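Local coordinates for protein glutamine cyclotransferase (Zymomonas mobilis, PDB 3NOL) that catalyses the cyclisation of N-terminal glutamine to pyroglutamate, releasing ammonia, as a bacterial glutaminyl cyclase built on a beta-propeller, at residues Q32-Y37 against V249-L254. Residues are numbered along the deposited sequence; the frame is centred on the assembly and turned at random.
Sequences QIVHSY and VFEITL
Glu251 faces two residues, Val34 and His35, where a regular antiparallel pairing would give it one: the worked example is a classic beta bulge. Glu251 O takes a short bond from Val34 N (2.7 Å) and a weak one from His35 N (3.5 Å), while Glu251 N donates to His35 O. On either side of the bulge the pairing is regular, Gln32 with Thr253 and Tyr37 with Val249 each exchanging two backbone bonds.

The tighter side carries Ile33, Ser36 and Phe250. Ile33 CD1 and Ser36 OG both approach the CD2–CE2 side of the Phe250 ring obliquely, Ile33 CD1 coming to 3.6 Å from Phe250 CD2; Ile213 and Ala217, from loops, also touch the Phe250 side chain.

The face with Gln32, His35, Tyr37, Glu251 and Thr253 is more polar and opens to solvent at His35 and Thr253, with Glu251 buried among them. Glu251, with CG anti to its backbone N (chi1 175°) and the chain extended beyond, runs alongside His35, and Glu251 OE2 meets the imidazole edge in plane, 3.1 Å from His35 CD2. The same oxygen lies at the Tyr37 ring edge, its carboxylate nearly coplanar with that ring (19°); a water donating to Glu251 OE2 (2.7 Å) also hydrogen-bonds Tyr37 OH. Farther along, Thr253 OG1 donates to Gln32 OE1 (2.7 Å), the bent glutamine chain crossing the threonine at about a right angle, while Gln32 NE2 hydrogen-bonds Thr255 OG1.

Strand 28-38 thus adds the outer strand beside 248-256, 238-243 and 227-233, both chain ends sharing one blade: the Velcro closure found in many beta-propellers.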
ATOM      1  N   GLN A  32      18.185   5.076   3.066  1.00 10.67           N
ATOM      2  CA  GLN A  32      19.352   4.267   2.702  1.00 10.91           C
ATOM      3  C   GLN A  32      18.842   2.897   2.238  1.00 10.38           C
ATOM      4  O   GLN A  32      18.037   2.255   2.944  1.00 10.68           O
ATOM      5  CB  GLN A  32      20.284   4.043   3.904  1.00 10.07           C
ATOM      6  CG  GLN A  32      20.812   5.310   4.562  1.00 13.28           C
ATOM      7  CD  GLN A  32      19.825   5.909   5.546  1.00 17.44           C
ATOM      8  OE1 GLN A  32      19.270   5.206   6.404  1.00 19.10           O
ATOM      9  NE2 GLN A  32      19.595   7.220   5.426  1.00 18.90           N
ATOM     10  N   ILE A  33      19.270   2.482   1.053  1.00  9.99           N
ATOM     11  CA  ILE A  33      18.898   1.163   0.522  1.00 10.09           C
ATOM     12  C   ILE A  33      19.714   0.085   1.215  1.00 10.02           C
ATOM     13  O   ILE A  33      20.956   0.115   1.168  1.00 10.97           O
ATOM     14  CB  ILE A  33      19.100   1.070  -1.010  1.00 10.31           C
ATOM     15  CG1 ILE A  33      18.169   2.057  -1.725  1.00 11.00           C
ATOM     16  CG2 ILE A  33      18.873  -0.366  -1.494  1.00 10.13           C
ATOM     17  CD1 ILE A  33      18.424   2.226  -3.221  1.00 11.11           C
ATOM     18  N   VAL A  34      19.022  -0.851   1.857  1.00  9.53           N
ATOM     19  CA  VAL A  34      19.660  -2.010   2.501  1.00 10.23           C
ATOM     20  C   VAL A  34      19.845  -3.158   1.500  1.00 10.55           C
ATOM     21  O   VAL A  34      20.929  -3.774   1.424  1.00 11.46           O
ATOM     22  CB  VAL A  34      18.837  -2.506   3.730  1.00  9.35           C
ATOM     23  CG1 VAL A  34      19.567  -3.681   4.429  1.00 10.10           C
ATOM     24  CG2 VAL A  34      18.588  -1.369   4.715  1.00 10.41           C
ATOM     25  N   HIS A  35      18.770  -3.448   0.762  1.00 10.18           N
ATOM     26  CA  HIS A  35      18.742  -4.414  -0.333  1.00 11.11           C
ATOM     27  C   HIS A  35      17.775  -3.940  -1.411  1.00 10.86           C
ATOM     28  O   HIS A  35      16.825  -3.202  -1.114  1.00 10.12           O
ATOM     29  CB  HIS A  35      18.264  -5.797   0.136  1.00 10.84           C
ATOM     30  CG  HIS A  35      19.107  -6.397   1.215  1.00 14.51           C
ATOM     31  ND1 HIS A  35      20.431  -6.733   1.023  1.00 15.82           N
ATOM     32  CD2 HIS A  35      18.813  -6.732   2.493  1.00 16.09           C
ATOM     33  CE1 HIS A  35      20.918  -7.241   2.141  1.00 17.60           C
ATOM     34  NE2 HIS A  35      19.957  -7.257   3.046  1.00 17.83           N
ATOM     35  N   SER A  36      18.021  -4.368  -2.652  1.00 10.94           N
ATOM     36  CA  SER A  36      17.058  -4.216  -3.745  1.00 11.87           C
ATOM     37  C   SER A  36      16.673  -5.617  -4.177  1.00 11.76           C
ATOM     38  O   SER A  36      17.550  -6.476  -4.352  1.00 12.56           O
ATOM     39  CB  SER A  36      17.681  -3.492  -4.948  1.00 12.07           C
ATOM     40  OG  SER A  36      18.185  -2.235  -4.555  1.00 16.97           O
ATOM     41  N   TYR A  37      15.375  -5.849  -4.334  1.00  9.71           N
ATOM     42  CA  TYR A  37      14.851  -7.130  -4.791  1.00  9.29           C
ATOM     43  C   TYR A  37      14.107  -6.944  -6.112  1.00  8.81           C
ATOM     44  O   TYR A  37      13.551  -5.875  -6.347  1.00  7.58           O
ATOM     45  CB  TYR A  37      13.908  -7.708  -3.736  1.00  9.82           C
ATOM     46  CG  TYR A  37      14.620  -8.021  -2.441  1.00 10.44           C
ATOM     47  CD1 TYR A  37      15.584  -9.027  -2.389  1.00 11.37           C
ATOM     48  CD2 TYR A  37      14.373  -7.277  -1.292  1.00 11.27           C
ATOM     49  CE1 TYR A  37      16.261  -9.311  -1.198  1.00 12.27           C
ATOM     50  CE2 TYR A  37      15.058  -7.539  -0.110  1.00 12.40           C
ATOM     51  CZ  TYR A  37      15.993  -8.569  -0.077  1.00 13.40           C
ATOM     52  OH  TYR A  37      16.670  -8.835   1.099  1.00 15.68           O
ATOM     53  N   VAL A 249      11.834  -3.793  -5.632  1.00  6.97           N
ATOM     54  CA  VAL A 249      11.329  -3.425  -4.318  1.00  7.87           C
ATOM     55  C   VAL A 249      12.587  -3.089  -3.509  1.00  8.04           C
ATOM     56  O   VAL A 249      13.549  -3.869  -3.510  1.00  9.10           O
ATOM     57  CB  VAL A 249      10.596  -4.594  -3.610  1.00  7.68           C
ATOM     58  CG1 VAL A 249      10.129  -4.178  -2.203  1.00  9.02           C
ATOM     59  CG2 VAL A 249       9.412  -5.088  -4.456  1.00  9.15           C
ATOM     60  N   PHE A 250      12.569  -1.957  -2.825  1.00  7.67           N
ATOM     61  CA  PHE A 250      13.717  -1.530  -2.023  1.00  7.79           C
ATOM     62  C   PHE A 250      13.410  -1.747  -0.557  1.00  7.93           C
ATOM     63  O   PHE A 250      12.372  -1.296  -0.055  1.00  7.54           O
ATOM     64  CB  PHE A 250      14.011  -0.042  -2.220  1.00  8.02           C
ATOM     65  CG  PHE A 250      14.404   0.315  -3.628  1.00  9.26           C
ATOM     66  CD1 PHE A 250      13.477   0.888  -4.483  1.00 10.67           C
ATOM     67  CD2 PHE A 250      15.702   0.053  -4.098  1.00 10.66           C
ATOM     68  CE1 PHE A 250      13.819   1.213  -5.808  1.00 10.36           C
ATOM     69  CE2 PHE A 250      16.066   0.371  -5.415  1.00 10.94           C
ATOM     70  CZ  PHE A 250      15.114   0.965  -6.274  1.00  9.91           C
ATOM     71  N   GLU A 251      14.333  -2.408   0.132  1.00  7.33           N
ATOM     72  CA  GLU A 251      14.309  -2.447   1.583  1.00  7.94           C
ATOM     73  C   GLU A 251      15.146  -1.252   2.040  1.00  7.86           C
ATOM     74  O   GLU A 251      16.335  -1.142   1.679  1.00  8.25           O
ATOM     75  CB  GLU A 251      14.906  -3.761   2.075  1.00  8.14           C
ATOM     76  CG  GLU A 251      15.016  -3.834   3.576  1.00  8.08           C
ATOM     77  CD  GLU A 251      15.686  -5.125   4.062  1.00  9.34           C
ATOM     78  OE1 GLU A 251      16.032  -5.169   5.260  1.00 11.12           O
ATOM     79  OE2 GLU A 251      15.853  -6.067   3.260  1.00 11.97           O
ATOM     80  N   ILE A 252      14.514  -0.355   2.791  1.00  7.55           N
ATOM     81  CA  ILE A 252      15.157   0.924   3.160  1.00  7.86           C
ATOM     82  C   ILE A 252      15.155   1.188   4.657  1.00  8.51           C
ATOM     83  O   ILE A 252      14.231   0.798   5.376  1.00  8.87           O
ATOM     84  CB  ILE A 252      14.502   2.153   2.462  1.00  7.40           C
ATOM     85  CG1 ILE A 252      12.996   2.276   2.818  1.00  5.70           C
ATOM     86  CG2 ILE A 252      14.740   2.131   0.961  1.00  7.78           C
ATOM     87  CD1 ILE A 252      12.384   3.642   2.364  1.00  7.58           C
ATOM     88  N   THR A 253      16.190   1.879   5.116  1.00  8.57           N
ATOM     89  CA  THR A 253      16.160   2.504   6.444  1.00  9.11           C
ATOM     90  C   THR A 253      15.975   4.024   6.280  1.00 10.25           C
ATOM     91  O   THR A 253      16.145   4.559   5.179  1.00  9.99           O
ATOM     92  CB  THR A 253      17.431   2.164   7.273  1.00  9.57           C
ATOM     93  OG1 THR A 253      18.588   2.574   6.549  1.00 10.36           O
ATOM     94  CG2 THR A 253      17.511   0.630   7.577  1.00  9.95           C
ATOM     95  N   LEU A 254      15.586   4.693   7.367  1.00 10.61           N
ATOM     96  CA  LEU A 254      15.294   6.131   7.356  1.00 11.65           C
ATOM     97  C   LEU A 254      16.191   6.864   8.324  1.00 12.65           C
ATOM     98  O   LEU A 254      16.462   6.362   9.416  1.00 12.78           O
ATOM     99  CB  LEU A 254      13.835   6.385   7.765  1.00 11.24           C
ATOM    100  CG  LEU A 254      12.797   5.707   6.893  1.00 11.15           C
ATOM    101  CD1 LEU A 254      11.415   6.021   7.478  1.00 11.22           C
ATOM    102  CD2 LEU A 254      12.947   6.206   5.457  1.00  9.95           C
TER
HETATM  103  O   HOH W   1      16.008  -8.648   3.854  1.00 12.08           O